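Local coordinates for protein condensin complex subunit 3 (Schizosaccharomyces pombe, PDB 5OQR) that serves as a regulatory subunit of condensin, the complex required to convert interphase chromatin into mitotic-like condensed chromosomes, at residues I648-L653 with L708-M713; S655-Y660 with E723-K728; E716-A721 with K728-L733; T757-S760 with T764-S767. One frame throughout, in Å; residues are numbered along the deposited sequence.

How the contacts relate
Following the chain, helix 639-661 supplies the first half of contact 1 and then, in the next turns, of contact 2. Contact 1 closes a loop of 54 residues by bringing in helix 706-717, and contact 2 one of 62 by bringing in the start of helix 725-736, so these two loops cross. Contact 3 closes the short turn between helices 706-717 and 725-736; it follows contact 1 in series but crosses contact 2, sharing Lys728 with it. Contact 4, after the other three, closes the tight loop between helices 745-759 and 767-785. Tyr758 and Met765 of contact 4 touch Ile731 of contact 3, which joins this last pair to the preceding helices.

Contact 1. Residues I648-L653 with L708-M713; sequences IFCDAL and LHLANM
Leu710 and Met713, one helical turn apart, carry the side of 708-713 that meets Phe649 and Cys650. Leu710 comes first and has the most surface buried. Its CG is anti to the backbone N (chi1 -178°), which sends the forked end across to Phe649 at about a right angle. CD2 rests over the ring centre in a CH-pi contact, 4.0 Å from the Phe649 centroid and 10° off the ring normal. The other methyl, CD1, settles nearer the root of the ring, 3.6 Å from Phe649 CG, and grazes Cys650 SG at 4.5 Å. Asn712 lies on another side of the helix, where its OD1 is hydrogen-bonded to Thr751 OG1 of helix 745-759. Met713 closes the row: its CB lies 4.1 Å from Cys650 SG, its CG sits over the rim of one face of the His709 imidazole, a ring that also stacks with Trp643, and bends at chi2 and chi3 turn SD and CE off that ring toward 648-653. Phe649 and Leu710 both reach Leu680 of helix 669-682. The two axes approach to 9.8 Å and cross at -52°, an oblique helix-on-helix packing of the kind that builds an alpha-solenoid; 708-713 belongs to HEAT repeat 9.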
loop_
_atom_site.group_PDB
_atom_site.type_symbol
_atom_site.label_atom_id
_atom_site.label_comp_id
_atom_site.label_asym_id
_atom_site.label_seq_id
_atom_site.Cartn_x
_atom_site.Cartn_y
_atom_site.Cartn_z
ATOM N N ILE A 648 1.624 12.675 -26.132
ATOM C CA ILE A 648 1.985 11.319 -26.530
ATOM C C ILE A 648 0.913 10.315 -26.158
ATOM O O ILE A 648 1.037 9.130 -26.499
ATOM C CB ILE A 648 3.349 10.900 -25.942
ATOM C CG1 ILE A 648 3.375 11.035 -24.415
ATOM C CG2 ILE A 648 4.465 11.728 -26.553
ATOM C CD1 ILE A 648 2.932 9.797 -23.676
ATOM N N PHE A 649 -0.136 10.755 -25.464
ATOM C CA PHE A 649 -1.282 9.924 -25.121
ATOM C C PHE A 649 -1.666 8.953 -26.234
ATOM O O PHE A 649 -1.629 7.731 -26.053
ATOM C CB PHE A 649 -2.455 10.853 -24.786
ATOM C CG PHE A 649 -3.676 10.150 -24.273
ATOM C CD1 PHE A 649 -4.512 9.457 -25.131
ATOM C CD2 PHE A 649 -4.005 10.210 -22.933
ATOM C CE1 PHE A 649 -5.636 8.822 -24.656
ATOM C CE2 PHE A 649 -5.128 9.581 -22.455
ATOM C CZ PHE A 649 -5.945 8.885 -23.315
ATOM N N CYS A 650 -2.049 9.488 -27.394
ATOM C CA CYS A 650 -2.621 8.652 -28.444
ATOM C C CYS A 650 -1.630 7.596 -28.914
ATOM O O CYS A 650 -1.985 6.424 -29.073
ATOM C CB CYS A 650 -3.075 9.524 -29.615
ATOM S SG CYS A 650 -4.498 10.563 -29.246
ATOM N N ASP A 651 -0.380 7.993 -29.144
ATOM C CA ASP A 651 0.605 7.044 -29.651
ATOM C C ASP A 651 0.908 5.965 -28.621
ATOM O O ASP A 651 1.078 4.793 -28.974
ATOM C CB ASP A 651 1.880 7.780 -30.051
ATOM C CG ASP A 651 1.599 9.042 -30.845
ATOM O OD1 ASP A 651 1.579 8.970 -32.092
ATOM O OD2 ASP A 651 1.391 10.104 -30.219
ATOM N N ALA A 652 0.980 6.340 -27.342
ATOM C CA ALA A 652 1.178 5.346 -26.296
ATOM C C ALA A 652 0.005 4.380 -26.233
ATOM O O ALA A 652 0.195 3.164 -26.120
ATOM C CB ALA A 652 1.373 6.036 -24.947
ATOM N N LEU A 653 -1.219 4.903 -26.314
ATOM C CA LEU A 653 -2.395 4.048 -26.195
ATOM C C LEU A 653 -2.548 3.148 -27.415
ATOM O O LEU A 653 -2.961 1.990 -27.289
ATOM C CB LEU A 653 -3.638 4.911 -25.997
ATOM C CG LEU A 653 -4.907 4.197 -25.534
ATOM C CD1 LEU A 653 -4.718 3.572 -24.161
ATOM C CD2 LEU A 653 -6.065 5.179 -25.516
ATOM N N LEU A 708 -9.062 19.445 -24.010
ATOM C CA LEU A 708 -9.430 19.946 -25.327
ATOM C C LEU A 708 -8.261 19.836 -26.295
ATOM O O LEU A 708 -8.467 19.617 -27.493
ATOM C CB LEU A 708 -9.916 21.391 -25.230
ATOM C CG LEU A 708 -10.730 21.886 -26.428
ATOM C CD1 LEU A 708 -12.036 21.114 -26.564
ATOM C CD2 LEU A 708 -11.008 23.370 -26.300
ATOM N N HIS A 709 -7.034 19.983 -25.796
ATOM C CA HIS A 709 -5.864 19.701 -26.617
ATOM C C HIS A 709 -5.797 18.224 -26.975
ATOM O O HIS A 709 -5.397 17.865 -28.087
ATOM C CB HIS A 709 -4.594 20.134 -25.884
ATOM C CG HIS A 709 -3.332 19.655 -26.529
ATOM N ND1 HIS A 709 -2.462 18.785 -25.908
ATOM C CD2 HIS A 709 -2.800 19.911 -27.747
ATOM C CE1 HIS A 709 -1.445 18.532 -26.712
ATOM N NE2 HIS A 709 -1.627 19.203 -27.835
ATOM N N LEU A 710 -6.195 17.351 -26.048
ATOM C CA LEU A 710 -6.185 15.920 -26.325
ATOM C C LEU A 710 -7.224 15.557 -27.378
ATOM O O LEU A 710 -7.002 14.657 -28.194
ATOM C CB LEU A 710 -6.430 15.140 -25.034
ATOM C CG LEU A 710 -6.403 13.616 -25.152
ATOM C CD1 LEU A 710 -5.049 13.133 -25.636
ATOM C CD2 LEU A 710 -6.757 12.979 -23.825
ATOM N N ALA A 711 -8.370 16.238 -27.369
ATOM C CA ALA A 711 -9.359 16.039 -28.422
ATOM C C ALA A 711 -8.749 16.303 -29.792
ATOM O O ALA A 711 -8.906 15.504 -30.721
ATOM C CB ALA A 711 -10.562 16.946 -28.180
ATOM N N ASN A 712 -8.037 17.422 -29.933
ATOM C CA ASN A 712 -7.363 17.716 -31.191
ATOM C C ASN A 712 -6.377 16.614 -31.560
ATOM O O ASN A 712 -6.268 16.238 -32.733
ATOM C CB ASN A 712 -6.649 19.064 -31.098
ATOM C CG ASN A 712 -7.593 20.199 -30.774
ATOM O OD1 ASN A 712 -8.784 20.139 -31.076
ATOM N ND2 ASN A 712 -7.066 21.245 -30.151
ATOM N N MET A 713 -5.645 16.085 -30.575
ATOM C CA MET A 713 -4.726 14.984 -30.843
ATOM C C MET A 713 -5.472 13.777 -31.394
ATOM O O MET A 713 -5.042 13.156 -32.372
ATOM C CB MET A 713 -3.972 14.600 -29.567
ATOM C CG MET A 713 -3.127 15.708 -28.963
ATOM S SD MET A 713 -1.900 16.371 -30.098
ATOM C CE MET A 713 -0.895 14.922 -30.397
#

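Contact 2. Residues S655-Y660 with E723-K728; sequences SLLEIY and EGKERK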
loop_
_atom_site.group_PDB
_atom_site.type_symbol
_atom_site.label_atom_id
_atom_site.label_comp_id
_atom_site.label_asym_id
_atom_site.label_seq_id
_atom_site.Cartn_x
_atom_site.Cartn_y
_atom_site.Cartn_z
ATOM N N SER A 655 -0.048 2.000 -29.268
ATOM C CA SER A 655 0.963 0.960 -29.127
ATOM C C SER A 655 0.500 -0.126 -28.169
ATOM O O SER A 655 0.764 -1.313 -28.388
ATOM C CB SER A 655 2.279 1.572 -28.649
ATOM O OG SER A 655 2.881 2.349 -29.667
ATOM N N LEU A 656 -0.197 0.259 -27.100
ATOM C CA LEU A 656 -0.694 -0.730 -26.153
ATOM C C LEU A 656 -1.790 -1.590 -26.765
ATOM O O LEU A 656 -1.896 -2.777 -26.435
ATOM C CB LEU A 656 -1.199 -0.035 -24.889
ATOM C CG LEU A 656 -0.105 0.512 -23.970
ATOM C CD1 LEU A 656 -0.700 1.419 -22.909
ATOM C CD2 LEU A 656 0.669 -0.624 -23.320
ATOM N N LEU A 657 -2.611 -1.022 -27.649
ATOM C CA LEU A 657 -3.648 -1.812 -28.303
ATOM C C LEU A 657 -3.037 -2.940 -29.124
ATOM O O LEU A 657 -3.488 -4.088 -29.056
ATOM C CB LEU A 657 -4.518 -0.914 -29.182
ATOM C CG LEU A 657 -5.655 -0.163 -28.484
ATOM C CD1 LEU A 657 -6.330 0.781 -29.458
ATOM C CD2 LEU A 657 -6.679 -1.126 -27.904
ATOM N N GLU A 658 -2.006 -2.632 -29.912
ATOM C CA GLU A 658 -1.353 -3.671 -30.701
ATOM C C GLU A 658 -0.745 -4.740 -29.803
ATOM O O GLU A 658 -0.866 -5.939 -30.081
ATOM C CB GLU A 658 -0.280 -3.055 -31.597
ATOM C CG GLU A 658 -0.813 -2.027 -32.581
ATOM C CD GLU A 658 0.145 -1.763 -33.726
ATOM O OE1 GLU A 658 1.219 -2.398 -33.766
ATOM O OE2 GLU A 658 -0.180 -0.920 -34.589
ATOM N N ILE A 659 -0.083 -4.325 -28.722
ATOM C CA ILE A 659 0.503 -5.284 -27.790
ATOM C C ILE A 659 -0.574 -6.182 -27.202
ATOM O O ILE A 659 -0.376 -7.392 -27.037
ATOM C CB ILE A 659 1.273 -4.540 -26.682
ATOM C CG1 ILE A 659 2.532 -3.896 -27.257
ATOM C CG2 ILE A 659 1.640 -5.484 -25.536
ATOM C CD1 ILE A 659 3.137 -2.845 -26.359
ATOM N N TYR A 660 -1.727 -5.605 -26.870
ATOM C CA TYR A 660 -2.734 -6.323 -26.100
ATOM C C TYR A 660 -3.477 -7.367 -26.925
ATOM O O TYR A 660 -3.849 -8.414 -26.387
ATOM C CB TYR A 660 -3.724 -5.331 -25.490
ATOM C CG TYR A 660 -3.474 -5.057 -24.026
ATOM C CD1 TYR A 660 -4.403 -5.422 -23.064
ATOM C CD2 TYR A 660 -2.300 -4.450 -23.605
ATOM C CE1 TYR A 660 -4.179 -5.180 -21.724
ATOM C CE2 TYR A 660 -2.065 -4.203 -22.266
ATOM C CZ TYR A 660 -3.006 -4.570 -21.330
ATOM O OH TYR A 660 -2.777 -4.327 -19.994
ATOM N N GLU A 723 -9.623 0.928 -38.694
ATOM C CA GLU A 723 -11.061 0.830 -38.488
ATOM C C GLU A 723 -11.409 -0.493 -37.821
ATOM O O GLU A 723 -10.792 -1.527 -38.086
ATOM C CB GLU A 723 -11.807 0.978 -39.814
ATOM C CG GLU A 723 -11.313 0.097 -40.942
ATOM C CD GLU A 723 -11.821 0.577 -42.280
ATOM O OE1 GLU A 723 -12.996 0.996 -42.345
ATOM O OE2 GLU A 723 -11.041 0.565 -43.255
ATOM N N GLY A 724 -12.408 -0.445 -36.947
ATOM C CA GLY A 724 -12.700 -1.538 -36.043
ATOM C C GLY A 724 -12.785 -1.003 -34.630
ATOM O O GLY A 724 -13.131 0.165 -34.440
ATOM N N LYS A 725 -12.466 -1.830 -33.633
ATOM C CA LYS A 725 -12.457 -1.341 -32.258
ATOM C C LYS A 725 -11.490 -0.177 -32.100
ATOM O O LYS A 725 -11.765 0.771 -31.356
ATOM C CB LYS A 725 -12.081 -2.466 -31.295
ATOM C CG LYS A 725 -12.048 -2.036 -29.825
ATOM C CD LYS A 725 -11.054 -2.851 -29.018
ATOM C CE LYS A 725 -10.836 -2.236 -27.644
ATOM N NZ LYS A 725 -12.112 -2.064 -26.899
ATOM N N GLU A 726 -10.350 -0.234 -32.787
ATOM C CA GLU A 726 -9.310 0.770 -32.598
ATOM C C GLU A 726 -9.850 2.168 -32.868
ATOM O O GLU A 726 -9.901 3.015 -31.970
ATOM C CB GLU A 726 -8.119 0.450 -33.503
ATOM C CG GLU A 726 -6.842 1.189 -33.165
ATOM C CD GLU A 726 -5.614 0.515 -33.752
ATOM O OE1 GLU A 726 -5.433 -0.699 -33.515
ATOM O OE2 GLU A 726 -4.838 1.189 -34.460
ATOM N N ARG A 727 -10.279 2.423 -34.106
ATOM C CA ARG A 727 -10.861 3.721 -34.429
ATOM C C ARG A 727 -12.117 3.975 -33.605
ATOM O O ARG A 727 -12.355 5.100 -33.155
ATOM C CB ARG A 727 -11.165 3.794 -35.924
ATOM C CG ARG A 727 -11.293 5.206 -36.470
ATOM C CD ARG A 727 -11.473 5.192 -37.978
ATOM N NE ARG A 727 -10.200 5.181 -38.693
ATOM C CZ ARG A 727 -10.061 4.846 -39.973
ATOM N NH1 ARG A 727 -11.115 4.475 -40.687
ATOM N NH2 ARG A 727 -8.863 4.873 -40.539
ATOM N N LYS A 728 -12.932 2.939 -33.394
ATOM C CA LYS A 728 -14.073 3.062 -32.493
ATOM C C LYS A 728 -13.628 3.499 -31.104
ATOM O O LYS A 728 -14.224 4.396 -30.499
ATOM C CB LYS A 728 -14.823 1.734 -32.397
ATOM C CG LYS A 728 -16.022 1.601 -33.321
ATOM C CD LYS A 728 -17.064 0.645 -32.749
ATOM C CE LYS A 728 -17.722 1.215 -31.494
ATOM N NZ LYS A 728 -19.002 0.534 -31.153
#
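Apolar packing centres on Leu657, whose two methyls part between the aliphatic stems of Lys725 and Glu726. CD1 of Leu657 lies 3.8 Å from Glu726 CG, the closest approach of the two segments, and CD2 of Leu657 is 4.3 Å from Lys725 CE. Glu726 leaves its helix with CG anti to the backbone N (chi1 -165°); it is this carbon, not the carboxylate, that meets the leucine.

Charge enters at the margin. Glu726 OE2 stands 5.1 Å from Glu658 OE2, two like charges near each other, a mild repulsion that the weak hydrogen bond from Ser722 N to Glu726 OE2 may partly offset. On another side of the helix Arg727 turns away from Leu657 and binds back to the chain just before, NE to Leu718 O and NH2 to Pro719 O, while its guanidinium makes a cation-pi contact with Phe763.

Backbone bonds set the start of the second helix. Gly724 is the N-cap, the last residue before the helix, and Lys728 N is bonded to Gly724 O at 3.0 Å, which closes the first turn.

Leu657 thus joins the later turns of helix 639-661 to the first turn of helix 725-736. Helix 669-682 borders both, touching Leu656 and Tyr660 as well as Lys725, and helix 601-613 packs against Ser655, Leu656 and Ile659.

Contact 3. Residues E716-A721 with K728-L733; sequences ESLPNA and KFMISL
Leu718 and Met730 bury the most surface here, with Ile731 third. The leucine reaches toward helix 725-736 so that its CD2 methyl lodges between the other two side chains, 3.5 Å from Met730 CB and 3.8 Å from Ile731 CG1. CD1 of Leu718 keeps to the isoleucine alone, at 4.1 Å from the same CG1. Leu718 runs crosswise to Ile731 but alongside Met730, the two pointing opposite ways.

Met730 is bent at both chi2 (-56°) and chi3 (-70°), and this curl carries its methyl away from the leucine to Ser717, where CE lies 4.2 Å from OG. The serine oxygen is already hydrogen-bonded to Ile714 O, so the methyl meets a hydroxyl held to its own helix.

Tyr758 of helix 745-759 packs on both Leu718 and Ile731 and extends the apolar patch, while Cys650 of helix 639-661 touches Ser717. Since 716-721 leads out of helix 706-717 and 728-733 lies in the next helix, the contact closes a helical hairpin near its turn. A pair of antiparallel helices joined by a short turn is the unit of a HEAT repeat; both segments fall in the ninth.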
loop_
_atom_site.group_PDB
_atom_site.type_symbol
_atom_site.label_atom_id
_atom_site.label_comp_id
_atom_site.label_asym_id
_atom_site.label_seq_id
_atom_site.Cartn_x
_atom_site.Cartn_y
_atom_site.Cartn_z
ATOM N N GLU A 716 -6.551 14.083 -35.010
ATOM C CA GLU A 716 -5.434 13.972 -35.937
ATOM C C GLU A 716 -4.870 12.561 -36.026
ATOM O O GLU A 716 -4.141 12.263 -36.977
ATOM C CB GLU A 716 -4.326 14.942 -35.530
ATOM C CG GLU A 716 -4.633 16.392 -35.851
ATOM C CD GLU A 716 -3.670 17.353 -35.189
ATOM O OE1 GLU A 716 -2.846 16.901 -34.368
ATOM O OE2 GLU A 716 -3.734 18.561 -35.492
ATOM N N SER A 717 -5.188 11.686 -35.071
ATOM C CA SER A 717 -4.664 10.329 -35.059
ATOM C C SER A 717 -5.675 9.289 -35.522
ATOM O O SER A 717 -5.278 8.160 -35.827
ATOM C CB SER A 717 -4.180 9.962 -33.652
ATOM O OG SER A 717 -5.262 9.558 -32.835
ATOM N N LEU A 718 -6.961 9.633 -35.579
ATOM C CA LEU A 718 -7.959 8.669 -36.032
ATOM C C LEU A 718 -7.656 8.109 -37.414
ATOM O O LEU A 718 -7.887 6.907 -37.626
ATOM C CB LEU A 718 -9.350 9.314 -36.009
ATOM C CG LEU A 718 -9.935 9.629 -34.631
ATOM C CD1 LEU A 718 -11.180 10.485 -34.778
ATOM C CD2 LEU A 718 -10.246 8.358 -33.865
ATOM N N PRO A 719 -7.165 8.888 -38.383
ATOM C CA PRO A 719 -6.836 8.291 -39.687
ATOM C C PRO A 719 -5.831 7.155 -39.596
ATOM O O PRO A 719 -5.994 6.133 -40.272
ATOM C CB PRO A 719 -6.280 9.482 -40.480
ATOM C CG PRO A 719 -6.880 10.674 -39.842
ATOM C CD PRO A 719 -6.995 10.350 -38.389
ATOM N N ASN A 720 -4.791 7.305 -38.772
ATOM C CA ASN A 720 -3.774 6.267 -38.661
ATOM C C ASN A 720 -4.264 5.065 -37.868
ATOM O O ASN A 720 -3.681 3.982 -37.984
ATOM C CB ASN A 720 -2.510 6.839 -38.023
ATOM C CG ASN A 720 -1.925 7.983 -38.822
ATOM O OD1 ASN A 720 -1.967 7.978 -40.052
ATOM N ND2 ASN A 720 -1.381 8.974 -38.128
ATOM N N ALA A 721 -5.313 5.227 -37.066
ATOM C CA ALA A 721 -5.937 4.082 -36.429
ATOM C C ALA A 721 -6.524 3.154 -37.489
ATOM O O ALA A 721 -6.783 3.550 -38.628
ATOM C CB ALA A 721 -7.030 4.532 -35.461
ATOM N N LYS A 728 -12.932 2.939 -33.394
ATOM C CA LYS A 728 -14.073 3.062 -32.493
ATOM C C LYS A 728 -13.628 3.499 -31.104
ATOM O O LYS A 728 -14.224 4.396 -30.499
ATOM C CB LYS A 728 -14.823 1.734 -32.397
ATOM C CG LYS A 728 -16.022 1.601 -33.321
ATOM C CD LYS A 728 -17.064 0.645 -32.749
ATOM C CE LYS A 728 -17.722 1.215 -31.494
ATOM N NZ LYS A 728 -19.002 0.534 -31.153
ATOM N N PHE A 729 -12.584 2.857 -30.576
ATOM C CA PHE A 729 -12.193 3.096 -29.194
ATOM C C PHE A 729 -11.643 4.503 -29.008
ATOM O O PHE A 729 -11.921 5.153 -27.995
ATOM C CB PHE A 729 -11.165 2.056 -28.754
ATOM C CG PHE A 729 -10.691 2.248 -27.350
ATOM C CD1 PHE A 729 -9.405 2.681 -27.094
ATOM C CD2 PHE A 729 -11.543 2.020 -26.285
ATOM C CE1 PHE A 729 -8.971 2.868 -25.800
ATOM C CE2 PHE A 729 -11.117 2.206 -24.989
ATOM C CZ PHE A 729 -9.832 2.635 -24.745
ATOM N N MET A 730 -10.862 4.993 -29.971
ATOM C CA MET A 730 -10.324 6.342 -29.858
ATOM C C MET A 730 -11.434 7.381 -29.834
ATOM O O MET A 730 -11.310 8.405 -29.153
ATOM C CB MET A 730 -9.356 6.621 -31.007
ATOM C CG MET A 730 -8.166 5.674 -31.058
ATOM S SD MET A 730 -7.213 5.632 -29.526
ATOM C CE MET A 730 -6.442 7.245 -29.556
ATOM N N ILE A 731 -12.526 7.137 -30.563
ATOM C CA ILE A 731 -13.664 8.049 -30.529
ATOM C C ILE A 731 -14.366 7.962 -29.182
ATOM O O ILE A 731 -14.860 8.967 -28.660
ATOM C CB ILE A 731 -14.623 7.743 -31.696
ATOM C CG1 ILE A 731 -13.969 8.122 -33.024
ATOM C CG2 ILE A 731 -15.949 8.495 -31.541
ATOM C CD1 ILE A 731 -14.661 7.541 -34.237
ATOM N N SER A 732 -14.417 6.763 -28.598
ATOM C CA SER A 732 -15.027 6.588 -27.284
ATOM C C SER A 732 -14.452 7.553 -26.257
ATOM O O SER A 732 -15.154 7.960 -25.326
ATOM C CB SER A 732 -14.831 5.148 -26.809
ATOM O OG SER A 732 -13.455 4.821 -26.743
ATOM N N LEU A 733 -13.183 7.934 -26.410
ATOM C CA LEU A 733 -12.541 8.784 -25.414
ATOM C C LEU A 733 -13.079 10.207 -25.449
ATOM O O LEU A 733 -13.103 10.880 -24.413
ATOM C CB LEU A 733 -11.029 8.781 -25.634
ATOM C CG LEU A 733 -10.409 7.384 -25.709
ATOM C CD1 LEU A 733 -8.935 7.478 -26.034
ATOM C CD2 LEU A 733 -10.635 6.626 -24.411
#

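Contact 4. Residues T757-S760 with T764-S767; sequences TYES and TMDS
Ser760 OG donates a hydrogen bond of 2.6 Å to Thr757 O, tying a side chain back to a carbonyl of the last turn near the end of the helix from which Tyr758 reaches across to Met765. The nearest approach there is a contact, not a bond: Met765 SD lies 3.3 Å from Tyr758 OH. The sulfur lies beside the tyrosine, at the ring edge and near its plane, 5.1 Å from the Tyr758 centroid and 81° off the ring normal. This is a Met-aromatic contact of the edge type. Tyr758 and Met765 approach from opposite directions, and a bend at chi3 (-74°) turns the methyl out of the ring plane, toward Glu759, with CE of Met765 still 4.1 Å from Tyr758 CE1. The same methyl reaches the carboxylate of Glu759, with CE 3.9 Å from OE2; the glutamate crosses the methionine at about a right angle.

Beyond Met765, Asp766 is the N-cap of the next helix: its side chain caps a backbone N there, and its oxygens also bond the hydroxyls of Thr768 and Ser769.

Met765 thus packs the loop between helices 745-759 and 767-785 against the end of the first. Leu773 of helix 767-785 packs on Tyr758, Glu759 and Met765, and Leu770 on Met765, while Ile731 of helix 725-736 touches both the tyrosine and the methionine.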
loop_
_atom_site.group_PDB
_atom_site.type_symbol
_atom_site.label_atom_id
_atom_site.label_comp_id
_atom_site.label_asym_id
_atom_site.label_seq_id
_atom_site.Cartn_x
_atom_site.Cartn_y
_atom_site.Cartn_z
ATOM N N THR A 757 -11.978 18.541 -40.109
ATOM C CA THR A 757 -10.914 17.946 -40.911
ATOM C C THR A 757 -10.999 16.426 -40.893
ATOM O O THR A 757 -10.788 15.773 -41.921
ATOM C CB THR A 757 -9.551 18.411 -40.402
ATOM O OG1 THR A 757 -9.446 19.832 -40.544
ATOM C CG2 THR A 757 -8.416 17.742 -41.182
ATOM N N TYR A 758 -11.299 15.842 -39.732
ATOM C CA TYR A 758 -11.432 14.393 -39.662
ATOM C C TYR A 758 -12.678 13.920 -40.398
ATOM O O TYR A 758 -12.648 12.895 -41.088
ATOM C CB TYR A 758 -11.471 13.930 -38.206
ATOM C CG TYR A 758 -12.014 12.531 -38.063
ATOM C CD1 TYR A 758 -13.305 12.313 -37.610
ATOM C CD2 TYR A 758 -11.248 11.430 -38.410
ATOM C CE1 TYR A 758 -13.812 11.038 -37.491
ATOM C CE2 TYR A 758 -11.745 10.150 -38.295
ATOM C CZ TYR A 758 -13.029 9.959 -37.837
ATOM O OH TYR A 758 -13.532 8.687 -37.721
ATOM N N GLU A 759 -13.786 14.650 -40.257
ATOM C CA GLU A 759 -15.011 14.275 -40.953
ATOM C C GLU A 759 -14.823 14.289 -42.464
ATOM O O GLU A 759 -15.429 13.478 -43.171
ATOM C CB GLU A 759 -16.147 15.216 -40.552
ATOM C CG GLU A 759 -16.533 15.136 -39.087
ATOM C CD GLU A 759 -17.390 13.926 -38.772
ATOM O OE1 GLU A 759 -18.139 13.966 -37.773
ATOM O OE2 GLU A 759 -17.321 12.935 -39.528
ATOM N N SER A 760 -13.983 15.190 -42.976
ATOM C CA SER A 760 -13.769 15.275 -44.415
ATOM C C SER A 760 -13.128 14.014 -44.979
ATOM O O SER A 760 -13.152 13.814 -46.197
ATOM C CB SER A 760 -12.902 16.490 -44.749
ATOM O OG SER A 760 -11.558 16.291 -44.345
ATOM N N THR A 764 -16.301 5.437 -42.634
ATOM C CA THR A 764 -17.568 4.794 -42.318
ATOM C C THR A 764 -17.603 4.474 -40.829
ATOM O O THR A 764 -16.765 3.714 -40.333
ATOM C CB THR A 764 -17.753 3.524 -43.145
ATOM O OG1 THR A 764 -17.525 3.817 -44.529
ATOM C CG2 THR A 764 -19.162 2.978 -42.973
ATOM N N MET A 765 -18.571 5.050 -40.124
ATOM C CA MET A 765 -18.675 4.923 -38.680
ATOM C C MET A 765 -20.030 4.349 -38.293
ATOM O O MET A 765 -21.043 4.602 -38.949
ATOM C CB MET A 765 -18.473 6.278 -37.998
ATOM C CG MET A 765 -17.014 6.642 -37.794
ATOM S SD MET A 765 -16.769 8.384 -37.422
ATOM C CE MET A 765 -17.054 9.118 -39.030
ATOM N N ASP A 766 -20.031 3.571 -37.216
ATOM C CA ASP A 766 -21.248 2.971 -36.700
ATOM C C ASP A 766 -22.087 4.023 -35.978
ATOM O O ASP A 766 -21.733 5.202 -35.901
ATOM C CB ASP A 766 -20.909 1.808 -35.771
ATOM C CG ASP A 766 -20.197 2.260 -34.516
ATOM O OD1 ASP A 766 -20.886 2.602 -33.535
ATOM O OD2 ASP A 766 -18.951 2.275 -34.513
ATOM N N SER A 767 -23.216 3.582 -35.423
ATOM C CA SER A 767 -24.162 4.510 -34.815
ATOM C C SER A 767 -23.567 5.193 -33.590
ATOM O O SER A 767 -23.625 6.421 -33.466
ATOM C CB SER A 767 -25.445 3.769 -34.441
ATOM O OG SER A 767 -26.157 3.370 -35.594
#